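Local coordinates for protein phosphatase (Thermotoga maritima, PDB 1NF2) that binds magnesium and probably works as a phosphatase of the haloacid dehalogenase-like hydrolase superfamily, at residues Y105-L110 with S141-T146; D170-F175 with L182-K187; V100-Y105 with P134-L139; D152-L157 with F178-E183. One frame throughout, in Å; residues are numbered along the deposited sequence.

Interaction 1. Residues Y105-L110 with S141-T146; sequences YIDDVL and SKMGTT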
loop_
_atom_site.group_PDB
_atom_site.type_symbol
_atom_site.label_atom_id
_atom_site.label_comp_id
_atom_site.label_asym_id
_atom_site.label_seq_id
_atom_site.Cartn_x
_atom_site.Cartn_y
_atom_site.Cartn_z
ATOM N N TYR A 105 0.494 7.866 11.517
ATOM C CA TYR A 105 -0.710 7.379 10.855
ATOM C C TYR A 105 -1.528 6.640 11.901
ATOM O O TYR A 105 -1.198 5.516 12.277
ATOM C CB TYR A 105 -0.334 6.436 9.715
ATOM C CG TYR A 105 0.192 7.150 8.491
ATOM C CD1 TYR A 105 -0.680 7.627 7.517
ATOM C CD2 TYR A 105 1.559 7.345 8.303
ATOM C CE1 TYR A 105 -0.206 8.277 6.381
ATOM C CE2 TYR A 105 2.044 7.994 7.170
ATOM C CZ TYR A 105 1.153 8.456 6.213
ATOM O OH TYR A 105 1.613 9.086 5.080
ATOM N N ILE A 106 -2.601 7.273 12.366
ATOM C CA ILE A 106 -3.437 6.685 13.404
ATOM C C ILE A 106 -4.891 6.522 12.987
ATOM O O ILE A 106 -5.593 7.503 12.747
ATOM C CB ILE A 106 -3.390 7.556 14.673
ATOM C CG1 ILE A 106 -1.945 7.641 15.173
ATOM C CG2 ILE A 106 -4.330 6.999 15.731
ATOM C CD1 ILE A 106 -1.741 8.690 16.231
ATOM N N ASP A 107 -5.344 5.274 12.925
ATOM C CA ASP A 107 -6.718 4.985 12.540
ATOM C C ASP A 107 -7.086 5.635 11.217
ATOM O O ASP A 107 -8.166 6.204 11.067
ATOM C CB ASP A 107 -7.680 5.443 13.631
ATOM C CG ASP A 107 -8.220 4.286 14.436
ATOM O OD1 ASP A 107 -9.037 3.520 13.880
ATOM O OD2 ASP A 107 -7.821 4.132 15.612
ATOM N N ASP A 108 -6.156 5.565 10.272
ATOM C CA ASP A 108 -6.358 6.102 8.932
ATOM C C ASP A 108 -6.408 7.622 8.821
ATOM O O ASP A 108 -7.115 8.165 7.973
ATOM C CB ASP A 108 -7.622 5.485 8.325
ATOM C CG ASP A 108 -7.458 5.160 6.858
ATOM O OD1 ASP A 108 -6.318 4.860 6.443
ATOM O OD2 ASP A 108 -8.468 5.189 6.126
ATOM N N VAL A 109 -5.652 8.302 9.679
ATOM C CA VAL A 109 -5.570 9.764 9.656
ATOM C C VAL A 109 -4.107 10.157 9.866
ATOM O O VAL A 109 -3.443 9.641 10.764
ATOM C CB VAL A 109 -6.431 10.413 10.771
ATOM C CG1 VAL A 109 -6.305 11.936 10.712
ATOM C CG2 VAL A 109 -7.889 10.007 10.609
ATOM N N LEU A 110 -3.599 11.051 9.024
ATOM C CA LEU A 110 -2.212 11.484 9.142
ATOM C C LEU A 110 -2.151 12.668 10.095
ATOM O O LEU A 110 -2.861 13.660 9.905
ATOM C CB LEU A 110 -1.651 11.914 7.781
ATOM C CG LEU A 110 -0.156 11.707 7.507
ATOM C CD1 LEU A 110 0.245 12.548 6.307
ATOM C CD2 LEU A 110 0.678 12.088 8.709
ATOM N N SER A 141 1.132 7.074 21.814
ATOM C CA SER A 141 1.471 6.282 22.991
ATOM C C SER A 141 0.288 5.542 23.602
ATOM O O SER A 141 0.472 4.563 24.321
ATOM C CB SER A 141 2.119 7.176 24.052
ATOM O OG SER A 141 3.349 7.704 23.581
ATOM N N LYS A 142 -0.923 5.999 23.311
ATOM C CA LYS A 142 -2.116 5.369 23.861
ATOM C C LYS A 142 -3.087 4.799 22.829
ATOM O O LYS A 142 -4.044 4.112 23.186
ATOM C CB LYS A 142 -2.847 6.370 24.766
ATOM C CG LYS A 142 -4.304 6.030 25.048
ATOM C CD LYS A 142 -4.857 6.782 26.247
ATOM C CE LYS A 142 -4.306 6.222 27.549
ATOM N NZ LYS A 142 -5.016 6.780 28.733
ATOM N N MET A 143 -2.851 5.057 21.550
ATOM C CA MET A 143 -3.773 4.553 20.539
ATOM C C MET A 143 -3.117 3.635 19.521
ATOM O O MET A 143 -3.799 2.912 18.796
ATOM C CB MET A 143 -4.433 5.728 19.830
ATOM C CG MET A 143 -5.765 5.412 19.187
ATOM S SD MET A 143 -6.961 6.696 19.589
ATOM C CE MET A 143 -5.966 8.094 19.355
ATOM N N GLY A 144 -1.792 3.651 19.479
ATOM C CA GLY A 144 -1.086 2.819 18.528
ATOM C C GLY A 144 -1.060 3.527 17.191
ATOM O O GLY A 144 -1.853 4.432 16.950
ATOM N N THR A 145 -0.154 3.117 16.316
ATOM C CA THR A 145 -0.045 3.742 15.011
ATOM C C THR A 145 0.286 2.704 13.945
ATOM O O THR A 145 0.956 1.706 14.228
ATOM C CB THR A 145 1.052 4.811 15.017
ATOM O OG1 THR A 145 1.137 5.425 13.729
ATOM C CG2 THR A 145 2.396 4.182 15.358
ATOM N N THR A 146 -0.196 2.941 12.726
ATOM C CA THR A 146 0.069 2.031 11.616
ATOM C C THR A 146 1.520 2.247 11.228
ATOM O O THR A 146 2.229 1.302 10.891
ATOM C CB THR A 146 -0.838 2.327 10.402
ATOM O OG1 THR A 146 -2.210 2.234 10.795
ATOM C CG2 THR A 146 -0.570 1.335 9.281
HETATM O O HOH W 1 -3.770 2.854 13.484
HETATM O O HOH W 2 -3.586 4.256 9.731
#

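Interaction 2. Residues D170-F175 with L182-K187; sequences DVVKVF and LEIVPK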
loop_
_atom_site.group_PDB
_atom_site.type_symbol
_atom_site.label_atom_id
_atom_site.label_comp_id
_atom_site.label_asym_id
_atom_site.label_seq_id
_atom_site.Cartn_x
_atom_site.Cartn_y
_atom_site.Cartn_z
ATOM N N ASP A 170 15.028 -4.825 15.560
ATOM C CA ASP A 170 14.439 -6.038 16.135
ATOM C C ASP A 170 12.920 -6.102 16.287
ATOM O O ASP A 170 12.337 -7.182 16.256
ATOM C CB ASP A 170 15.051 -6.310 17.513
ATOM C CG ASP A 170 16.473 -6.821 17.434
ATOM O OD1 ASP A 170 17.081 -7.043 18.503
ATOM O OD2 ASP A 170 16.982 -7.005 16.307
ATOM N N VAL A 171 12.275 -4.959 16.463
ATOM C CA VAL A 171 10.837 -4.962 16.666
ATOM C C VAL A 171 10.055 -4.103 15.686
ATOM O O VAL A 171 8.836 -3.956 15.819
ATOM C CB VAL A 171 10.508 -4.492 18.088
ATOM C CG1 VAL A 171 11.133 -5.444 19.098
ATOM C CG2 VAL A 171 11.043 -3.082 18.300
ATOM N N VAL A 172 10.743 -3.538 14.702
ATOM C CA VAL A 172 10.069 -2.691 13.737
ATOM C C VAL A 172 10.910 -2.589 12.462
ATOM O O VAL A 172 12.109 -2.874 12.476
ATOM C CB VAL A 172 9.821 -1.282 14.358
ATOM C CG1 VAL A 172 10.985 -0.355 14.064
ATOM C CG2 VAL A 172 8.518 -0.713 13.864
ATOM N N LYS A 173 10.269 -2.216 11.358
ATOM C CA LYS A 173 10.953 -2.062 10.074
ATOM C C LYS A 173 11.232 -0.580 9.829
ATOM O O LYS A 173 10.329 0.251 9.919
ATOM C CB LYS A 173 10.076 -2.615 8.945
ATOM C CG LYS A 173 10.559 -2.298 7.531
ATOM C CD LYS A 173 11.406 -3.415 6.937
ATOM C CE LYS A 173 12.696 -3.640 7.712
ATOM N NZ LYS A 173 13.535 -4.710 7.097
ATOM N N VAL A 174 12.478 -0.241 9.520
ATOM C CA VAL A 174 12.830 1.152 9.273
ATOM C C VAL A 174 13.517 1.303 7.915
ATOM O O VAL A 174 14.518 0.647 7.647
ATOM C CB VAL A 174 13.768 1.690 10.380
ATOM C CG1 VAL A 174 13.090 1.586 11.736
ATOM C CG2 VAL A 174 15.050 0.901 10.397
ATOM N N PHE A 175 12.973 2.161 7.055
ATOM C CA PHE A 175 13.567 2.353 5.733
ATOM C C PHE A 175 13.221 3.694 5.102
ATOM O O PHE A 175 12.224 4.329 5.451
ATOM C CB PHE A 175 13.140 1.224 4.776
ATOM C CG PHE A 175 11.680 1.262 4.399
ATOM C CD1 PHE A 175 10.699 0.866 5.305
ATOM C CD2 PHE A 175 11.284 1.726 3.148
ATOM C CE1 PHE A 175 9.337 0.936 4.973
ATOM C CE2 PHE A 175 9.928 1.803 2.805
ATOM C CZ PHE A 175 8.952 1.406 3.722
ATOM N N LEU A 182 11.600 9.001 5.796
ATOM C CA LEU A 182 12.041 7.825 6.550
ATOM C C LEU A 182 10.782 7.215 7.153
ATOM O O LEU A 182 10.014 7.908 7.828
ATOM C CB LEU A 182 12.982 8.246 7.683
ATOM C CG LEU A 182 14.110 7.307 8.126
ATOM C CD1 LEU A 182 14.593 7.755 9.498
ATOM C CD2 LEU A 182 13.643 5.864 8.177
ATOM N N GLU A 183 10.573 5.927 6.917
ATOM C CA GLU A 183 9.383 5.260 7.432
ATOM C C GLU A 183 9.676 4.169 8.444
ATOM O O GLU A 183 10.671 3.459 8.331
ATOM C CB GLU A 183 8.586 4.633 6.286
ATOM C CG GLU A 183 8.011 5.610 5.282
ATOM C CD GLU A 183 7.099 4.921 4.267
ATOM O OE1 GLU A 183 6.088 4.311 4.682
ATOM O OE2 GLU A 183 7.395 4.984 3.059
ATOM N N ILE A 184 8.793 4.048 9.430
ATOM C CA ILE A 184 8.887 3.015 10.456
ATOM C C ILE A 184 7.550 2.292 10.397
ATOM O O ILE A 184 6.505 2.904 10.629
ATOM C CB ILE A 184 9.058 3.600 11.879
ATOM C CG1 ILE A 184 10.387 4.347 11.997
ATOM C CG2 ILE A 184 9.038 2.479 12.898
ATOM C CD1 ILE A 184 10.382 5.693 11.381
ATOM N N VAL A 185 7.577 0.997 10.091
ATOM C CA VAL A 185 6.344 0.221 9.978
ATOM C C VAL A 185 6.384 -1.123 10.705
ATOM O O VAL A 185 7.457 -1.615 11.075
ATOM C CB VAL A 185 6.011 -0.043 8.490
ATOM C CG1 VAL A 185 5.805 1.290 7.761
ATOM C CG2 VAL A 185 7.142 -0.851 7.838
ATOM N N PRO A 186 5.205 -1.745 10.903
ATOM C CA PRO A 186 5.151 -3.032 11.591
ATOM C C PRO A 186 6.134 -3.998 10.958
ATOM O O PRO A 186 6.286 -4.037 9.740
ATOM C CB PRO A 186 3.699 -3.447 11.425
ATOM C CG PRO A 186 2.991 -2.125 11.482
ATOM C CD PRO A 186 3.847 -1.290 10.555
ATOM N N LYS A 187 6.808 -4.760 11.806
ATOM C CA LYS A 187 7.809 -5.712 11.375
ATOM C C LYS A 187 7.488 -6.469 10.095
ATOM O O LYS A 187 7.564 -5.905 9.001
ATOM C CB LYS A 187 8.096 -6.705 12.498
ATOM C CG LYS A 187 9.414 -7.426 12.346
ATOM C CD LYS A 187 10.563 -6.442 12.284
ATOM C CE LYS A 187 11.819 -7.048 12.880
ATOM N NZ LYS A 187 12.177 -8.333 12.234
HETATM O O HOH W 3 12.075 -9.381 14.798
HETATM O O HOH W 4 6.197 -4.487 14.460
#

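Interaction 3. Residues V100-Y105 with P134-L139; sequences VHWQAY and PNLSEL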
loop_
_atom_site.group_PDB
_atom_site.type_symbol
_atom_site.label_atom_id
_atom_site.label_comp_id
_atom_site.label_asym_id
_atom_site.label_seq_id
_atom_site.Cartn_x
_atom_site.Cartn_y
_atom_site.Cartn_z
ATOM N N VAL A 100 13.234 16.238 15.874
ATOM C CA VAL A 100 13.013 15.902 14.473
ATOM C C VAL A 100 11.576 16.232 14.092
ATOM O O VAL A 100 10.770 16.620 14.938
ATOM C CB VAL A 100 13.242 14.405 14.221
ATOM C CG1 VAL A 100 14.674 14.031 14.559
ATOM C CG2 VAL A 100 12.271 13.591 15.060
ATOM N N HIS A 101 11.261 16.083 12.811
ATOM C CA HIS A 101 9.913 16.343 12.327
ATOM C C HIS A 101 9.260 15.004 11.998
ATOM O O HIS A 101 9.555 14.376 10.981
ATOM C CB HIS A 101 9.956 17.255 11.099
ATOM C CG HIS A 101 10.377 18.658 11.414
ATOM N ND1 HIS A 101 9.676 19.466 12.286
ATOM C CD2 HIS A 101 11.437 19.389 10.994
ATOM C CE1 HIS A 101 10.286 20.633 12.389
ATOM N NE2 HIS A 101 11.357 20.613 11.615
ATOM N N TRP A 102 8.380 14.566 12.887
ATOM C CA TRP A 102 7.709 13.296 12.704
ATOM C C TRP A 102 6.200 13.440 12.641
ATOM O O TRP A 102 5.623 14.381 13.188
ATOM C CB TRP A 102 8.077 12.334 13.834
ATOM C CG TRP A 102 7.686 12.828 15.186
ATOM C CD1 TRP A 102 8.293 13.815 15.910
ATOM C CD2 TRP A 102 6.596 12.356 15.986
ATOM N NE1 TRP A 102 7.651 13.982 17.114
ATOM C CE2 TRP A 102 6.608 13.100 17.187
ATOM C CE3 TRP A 102 5.614 11.373 15.804
ATOM C CZ2 TRP A 102 5.672 12.893 18.203
ATOM C CZ3 TRP A 102 4.685 11.165 16.813
ATOM C CH2 TRP A 102 4.721 11.923 18.002
ATOM N N GLN A 103 5.580 12.479 11.965
ATOM C CA GLN A 103 4.140 12.423 11.786
ATOM C C GLN A 103 3.701 10.991 12.071
ATOM O O GLN A 103 4.518 10.071 12.047
ATOM C CB GLN A 103 3.792 12.822 10.356
ATOM C CG GLN A 103 4.661 12.146 9.309
ATOM C CD GLN A 103 4.402 12.673 7.912
ATOM O OE1 GLN A 103 4.519 13.874 7.660
ATOM N NE2 GLN A 103 4.052 11.777 6.992
ATOM N N ALA A 104 2.418 10.796 12.342
ATOM C CA ALA A 104 1.929 9.456 12.640
ATOM C C ALA A 104 0.624 9.124 11.926
ATOM O O ALA A 104 -0.237 9.984 11.752
ATOM C CB ALA A 104 1.741 9.300 14.152
ATOM N N TYR A 105 0.494 7.866 11.517
ATOM C CA TYR A 105 -0.710 7.379 10.855
ATOM C C TYR A 105 -1.528 6.640 11.901
ATOM O O TYR A 105 -1.198 5.516 12.277
ATOM C CB TYR A 105 -0.334 6.436 9.715
ATOM C CG TYR A 105 0.192 7.150 8.491
ATOM C CD1 TYR A 105 -0.680 7.627 7.517
ATOM C CD2 TYR A 105 1.559 7.345 8.303
ATOM C CE1 TYR A 105 -0.206 8.277 6.381
ATOM C CE2 TYR A 105 2.044 7.994 7.170
ATOM C CZ TYR A 105 1.153 8.456 6.213
ATOM O OH TYR A 105 1.613 9.086 5.080
ATOM N N PRO A 134 -0.252 18.863 18.382
ATOM C CA PRO A 134 0.927 19.084 19.228
ATOM C C PRO A 134 1.108 17.991 20.281
ATOM O O PRO A 134 2.229 17.694 20.698
ATOM C CB PRO A 134 0.644 20.445 19.854
ATOM C CG PRO A 134 -0.853 20.430 19.990
ATOM C CD PRO A 134 -1.279 19.889 18.642
ATOM N N ASN A 135 -0.003 17.387 20.693
ATOM C CA ASN A 135 0.022 16.335 21.702
ATOM C C ASN A 135 -0.003 14.944 21.062
ATOM O O ASN A 135 -0.536 13.987 21.630
ATOM C CB ASN A 135 -1.166 16.510 22.644
ATOM C CG ASN A 135 -1.132 15.548 23.805
ATOM O OD1 ASN A 135 -0.110 15.407 24.478
ATOM N ND2 ASN A 135 -2.253 14.879 24.053
ATOM N N LEU A 136 0.591 14.841 19.878
ATOM C CA LEU A 136 0.632 13.585 19.144
ATOM C C LEU A 136 1.275 12.463 19.955
ATOM O O LEU A 136 0.875 11.303 19.849
ATOM C CB LEU A 136 1.383 13.779 17.826
ATOM C CG LEU A 136 1.396 12.603 16.848
ATOM C CD1 LEU A 136 -0.022 12.083 16.626
ATOM C CD2 LEU A 136 2.013 13.066 15.532
ATOM N N SER A 137 2.266 12.807 20.773
ATOM C CA SER A 137 2.939 11.802 21.587
ATOM C C SER A 137 1.944 11.027 22.444
ATOM O O SER A 137 2.078 9.815 22.600
ATOM C CB SER A 137 4.013 12.450 22.473
ATOM O OG SER A 137 3.467 13.467 23.296
ATOM N N GLU A 138 0.943 11.711 22.993
ATOM C CA GLU A 138 -0.054 11.022 23.813
ATOM C C GLU A 138 -1.008 10.199 22.948
ATOM O O GLU A 138 -1.386 9.078 23.306
ATOM C CB GLU A 138 -0.863 12.014 24.660
ATOM C CG GLU A 138 -2.133 11.394 25.258
ATOM C CD GLU A 138 -2.845 12.289 26.265
ATOM O OE1 GLU A 138 -3.059 13.483 25.974
ATOM O OE2 GLU A 138 -3.206 11.787 27.350
ATOM N N LEU A 139 -1.396 10.770 21.812
ATOM C CA LEU A 139 -2.300 10.111 20.881
ATOM C C LEU A 139 -1.725 8.741 20.498
ATOM O O LEU A 139 -2.390 7.711 20.631
ATOM C CB LEU A 139 -2.470 10.994 19.632
ATOM C CG LEU A 139 -3.709 10.819 18.749
ATOM C CD1 LEU A 139 -4.930 11.092 19.574
ATOM C CD2 LEU A 139 -3.678 11.784 17.574
#

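Interaction 4. Residues D152-L157 with F178-E183; sequences DTPERL and FPTYLE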
loop_
_atom_site.group_PDB
_atom_site.type_symbol
_atom_site.label_atom_id
_atom_site.label_comp_id
_atom_site.label_asym_id
_atom_site.label_seq_id
_atom_site.Cartn_x
_atom_site.Cartn_y
_atom_site.Cartn_z
ATOM N N ASP A 152 13.252 14.935 6.845
ATOM C CA ASP A 152 14.420 15.784 7.037
ATOM C C ASP A 152 15.265 15.782 5.766
ATOM O O ASP A 152 14.929 15.110 4.789
ATOM C CB ASP A 152 15.258 15.284 8.222
ATOM C CG ASP A 152 15.949 16.419 8.976
ATOM O OD1 ASP A 152 16.783 17.131 8.366
ATOM O OD2 ASP A 152 15.653 16.604 10.180
ATOM N N THR A 153 16.358 16.540 5.782
ATOM C CA THR A 153 17.248 16.610 4.634
ATOM C C THR A 153 17.793 15.209 4.405
ATOM O O THR A 153 17.946 14.437 5.351
ATOM C CB THR A 153 18.427 17.572 4.888
ATOM O OG1 THR A 153 19.429 16.911 5.669
ATOM C CG2 THR A 153 17.950 18.807 5.642
ATOM N N PRO A 154 18.088 14.856 3.146
ATOM C CA PRO A 154 18.614 13.518 2.863
ATOM C C PRO A 154 19.821 13.228 3.742
ATOM O O PRO A 154 20.124 12.077 4.053
ATOM C CB PRO A 154 18.974 13.598 1.383
ATOM C CG PRO A 154 17.950 14.557 0.853
ATOM C CD PRO A 154 17.963 15.642 1.907
ATOM N N GLU A 155 20.494 14.299 4.148
ATOM C CA GLU A 155 21.678 14.214 4.990
ATOM C C GLU A 155 21.366 13.673 6.384
ATOM O O GLU A 155 21.732 12.545 6.723
ATOM C CB GLU A 155 22.317 15.600 5.109
ATOM C CG GLU A 155 23.543 15.654 6.001
ATOM C CD GLU A 155 24.652 14.739 5.523
ATOM O OE1 GLU A 155 25.735 14.748 6.143
ATOM O OE2 GLU A 155 24.442 14.011 4.530
ATOM N N ARG A 156 20.686 14.489 7.183
ATOM C CA ARG A 156 20.333 14.118 8.543
ATOM C C ARG A 156 19.427 12.890 8.600
ATOM O O ARG A 156 19.467 12.128 9.568
ATOM C CB ARG A 156 19.660 15.301 9.249
ATOM C CG ARG A 156 19.826 15.285 10.766
ATOM C CD ARG A 156 19.529 16.653 11.368
ATOM N NE ARG A 156 18.154 16.774 11.841
ATOM C CZ ARG A 156 17.703 16.233 12.969
ATOM N NH1 ARG A 156 18.522 15.532 13.742
ATOM N NH2 ARG A 156 16.437 16.396 13.325
ATOM N N LEU A 157 18.621 12.693 7.560
ATOM C CA LEU A 157 17.717 11.550 7.521
ATOM C C LEU A 157 18.509 10.252 7.375
ATOM O O LEU A 157 18.113 9.215 7.905
ATOM C CB LEU A 157 16.721 11.689 6.366
ATOM C CG LEU A 157 15.389 10.956 6.545
ATOM C CD1 LEU A 157 14.646 11.553 7.736
ATOM C CD2 LEU A 157 14.547 11.082 5.285
ATOM N N PHE A 178 12.037 7.606 0.301
ATOM C CA PHE A 178 12.605 8.563 -0.637
ATOM C C PHE A 178 13.665 9.378 0.098
ATOM O O PHE A 178 13.733 9.354 1.325
ATOM C CB PHE A 178 11.510 9.475 -1.204
ATOM C CG PHE A 178 10.611 8.791 -2.198
ATOM C CD1 PHE A 178 11.149 8.162 -3.320
ATOM C CD2 PHE A 178 9.234 8.753 -2.006
ATOM C CE1 PHE A 178 10.329 7.500 -4.234
ATOM C CE2 PHE A 178 8.405 8.094 -2.915
ATOM C CZ PHE A 178 8.956 7.467 -4.031
ATOM N N PRO A 179 14.512 10.104 -0.645
ATOM C CA PRO A 179 15.579 10.926 -0.067
ATOM C C PRO A 179 15.217 11.715 1.189
ATOM O O PRO A 179 16.043 11.879 2.084
ATOM C CB PRO A 179 15.969 11.834 -1.226
ATOM C CG PRO A 179 15.827 10.919 -2.395
ATOM C CD PRO A 179 14.505 10.223 -2.114
ATOM N N THR A 180 13.985 12.200 1.263
ATOM C CA THR A 180 13.578 12.982 2.420
ATOM C C THR A 180 12.506 12.335 3.290
ATOM O O THR A 180 11.965 12.984 4.181
ATOM C CB THR A 180 13.079 14.372 1.989
ATOM O OG1 THR A 180 12.018 14.225 1.036
ATOM C CG2 THR A 180 14.214 15.173 1.363
ATOM N N TYR A 181 12.198 11.063 3.049
ATOM C CA TYR A 181 11.179 10.377 3.849
ATOM C C TYR A 181 11.693 9.080 4.472
ATOM O O TYR A 181 12.156 8.178 3.769
ATOM C CB TYR A 181 9.929 10.079 3.007
ATOM C CG TYR A 181 9.335 11.284 2.311
ATOM C CD1 TYR A 181 9.292 12.530 2.939
ATOM C CD2 TYR A 181 8.807 11.179 1.023
ATOM C CE1 TYR A 181 8.742 13.642 2.303
ATOM C CE2 TYR A 181 8.249 12.287 0.378
ATOM C CZ TYR A 181 8.222 13.514 1.026
ATOM O OH TYR A 181 7.667 14.607 0.404
ATOM N N LEU A 182 11.600 9.001 5.796
ATOM C CA LEU A 182 12.041 7.825 6.550
ATOM C C LEU A 182 10.782 7.215 7.153
ATOM O O LEU A 182 10.014 7.908 7.828
ATOM C CB LEU A 182 12.982 8.246 7.683
ATOM C CG LEU A 182 14.110 7.307 8.126
ATOM C CD1 LEU A 182 14.593 7.755 9.498
ATOM C CD2 LEU A 182 13.643 5.864 8.177
ATOM N N GLU A 183 10.573 5.927 6.917
ATOM C CA GLU A 183 9.383 5.260 7.432
ATOM C C GLU A 183 9.676 4.169 8.444
ATOM O O GLU A 183 10.671 3.459 8.331
ATOM C CB GLU A 183 8.586 4.633 6.286
ATOM C CG GLU A 183 8.011 5.610 5.282
ATOM C CD GLU A 183 7.099 4.921 4.267
ATOM O OE1 GLU A 183 6.088 4.311 4.682
ATOM O OE2 GLU A 183 7.395 4.984 3.059
#

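Interaction 1. Residues Y105-L110 with S141-T146
The first torsion of T145 sets OG1 opposite its own backbone N (chi1 -179°), which carries the hydroxyl to 2.8 Å from Y105 O; K147 O also lies within reach of the same hydroxyl. T146 N reaches Y105 O too, at 2.8 Å from the amide N and nearly straight (160°), so that this amide and probably the T145 hydroxyl converge on one buried carbonyl. In I106, chi1 of -60° splits the branches: CG1 lies 3.7 Å from G144 O, while CG2 meets M143 CG at 4.1 Å, the two side chains crossing at about a right angle. With an alanine here, M143 CG would probably lose its apolar neighbour, and a gap would open against L136 and L139. Two waters extend the contact: one lies 2.9 Å from D107 N, the other 2.7 Å from T146 OG1, and each links T146 OG1 to a backbone N of the turn. G144, with positive phi, ends helix 136-143. D107 and D108 are the corner residues of a type I' turn flanked by I106 and V109, and this beta hairpin of the alpha/beta cap domain packs against the C-terminal end of helix 136-143 and the loop leading to strand 147-151.

Interaction 2. Residues D170-F175 with L182-K187
F175 O accepts E183 N at 2.7 Å, almost straight (172°), and L182 CD2 rests against the same oxygen at 3.4 Å. The return bond, F175 N to E183 O, completes one hydrogen-bonded pair; K173 and V185 form the next, each using both N and O, with K173 N to V185 O at 2.9 Å. Between them, V174 and I184 are a non-hydrogen-bonded pair whose side chains lie side by side. I184 CG2 also presses V172 CG2 at 3.4 Å, tighter than usual for two methyls, on the face that helices 85-95 and 154-168 cover. On the other face F175 folds over its neighbour: chi1 of 69° sets the ring between its backbone N and carbonyl, one ring face over E183 CB, the edge toward V185 CG2. The E183 carboxylate runs alongside, its plane 40° from the ring, with OE2 4.0 Å from F175 CZ, while OE1 is held by a salt bridge to K147. Past the paired residues, K187 bends back so that CE comes 3.4 Å from D170 O, and a water bridges that oxygen to K187 NZ, 2.8 Å from NZ. A second water joins V171 O to K187 N. The whole is an antiparallel beta hairpin, strands 172-178 and 181-186, with 172-178 as the outermost strand of the cap-domain sheet.

Interaction 3. Residues V100-Y105 with P134-L139
L136, in the first turn of helix 136-143, packs against strand 102-105 of the cap-domain sheet. This is helix-on-sheet packing inside a beta-alpha-beta crossover: the helix links the parallel strands 130-132 and 147-151, and 102-105 is one of the two strands it passes over. From the backbone outward, L136 CB lies 3.8 Å from W102 CH2. CG, held opposite the backbone N (chi1 -174°), lies against the same end of the indole, 3.6 Å from W102 CZ3. There the branches part. CD1 turns to A104 CB at 4.1 Å and also touches I106. CD2 comes up to W102 CZ3 at 3.5 Å and reaches A104, 3.9 Å from its backbone N and 4.0 Å from its CB. The leucine and the tryptophan slide past each other in opposite directions. A104, directed at the helix, is touched by both methyls. A serine in place of W102 would probably leave one flank of L136 without its apolar neighbour and open a gap at the start of the helix. The six-membered ring ends at the helix backbone: S137 N lies near the indole plane, at the ring's edge, 3.8 Å from W102 CH2.

Interaction 4. Residues D152-L157 with F178-E183
P179 meets P154 at the corner of a type I beta turn that F178 begins and Y181 N closes on F178 O. P179 O receives a CA-H...O contact from P154, 3.1 Å from P154 CA, and P179 CB packs on P154 CG at 4.0 Å. T180 comes next, its CB 3.4 Å from D152 O. Its first torsion (chi1 56°) sends CG2 beside P154, 3.8 Å from P154 CD, and lays OG1 over one face of the Y181 ring, offset toward the rim. Y181 itself turns from the helix; its CD2 meets the edge of F178, and Y122 stacks with it edge-to-face. L182 ends the contact: its CB meets L157 CD1 at 3.7 Å, the two leucines sliding past each other in opposite directions. The helix start facing this turn is fixed locally. T153 OG1 caps R156 N at 3.1 Å, a bond of 161°, and R156 NE reaches back to D152 OD2 in a salt bridge whose hydrogen bonds are weak. Helix 154-168 connects parallel strands 147-151 and 172-178, and strand 181-186 runs antiparallel between them, so the contact closes the end of a split beta-alpha-beta unit, the helix's N-terminal end, P154 in particular, lying by the hairpin turn.

How the interactions relate
From the N terminus, strand 102-105 comes first, in interaction 3, and its last residue, Y105, begins interaction 1. Both contacts close on helix 136-143, interaction 3 at its start and interaction 1 at its end, so their loops cross; the two touch through I106. The chain then runs through strand 147-151 into interaction 4, which closes the loop through helix 154-168, while interaction 2 pairs the strands of the hairpin that follows; both finish on strand 181-186 and share L182 and E183. P186 touches T146, and V100 touches R156. Strand 147-151, lying between 102-105 and 181-186, is the link that joins the two halves of the cap-domain sheet.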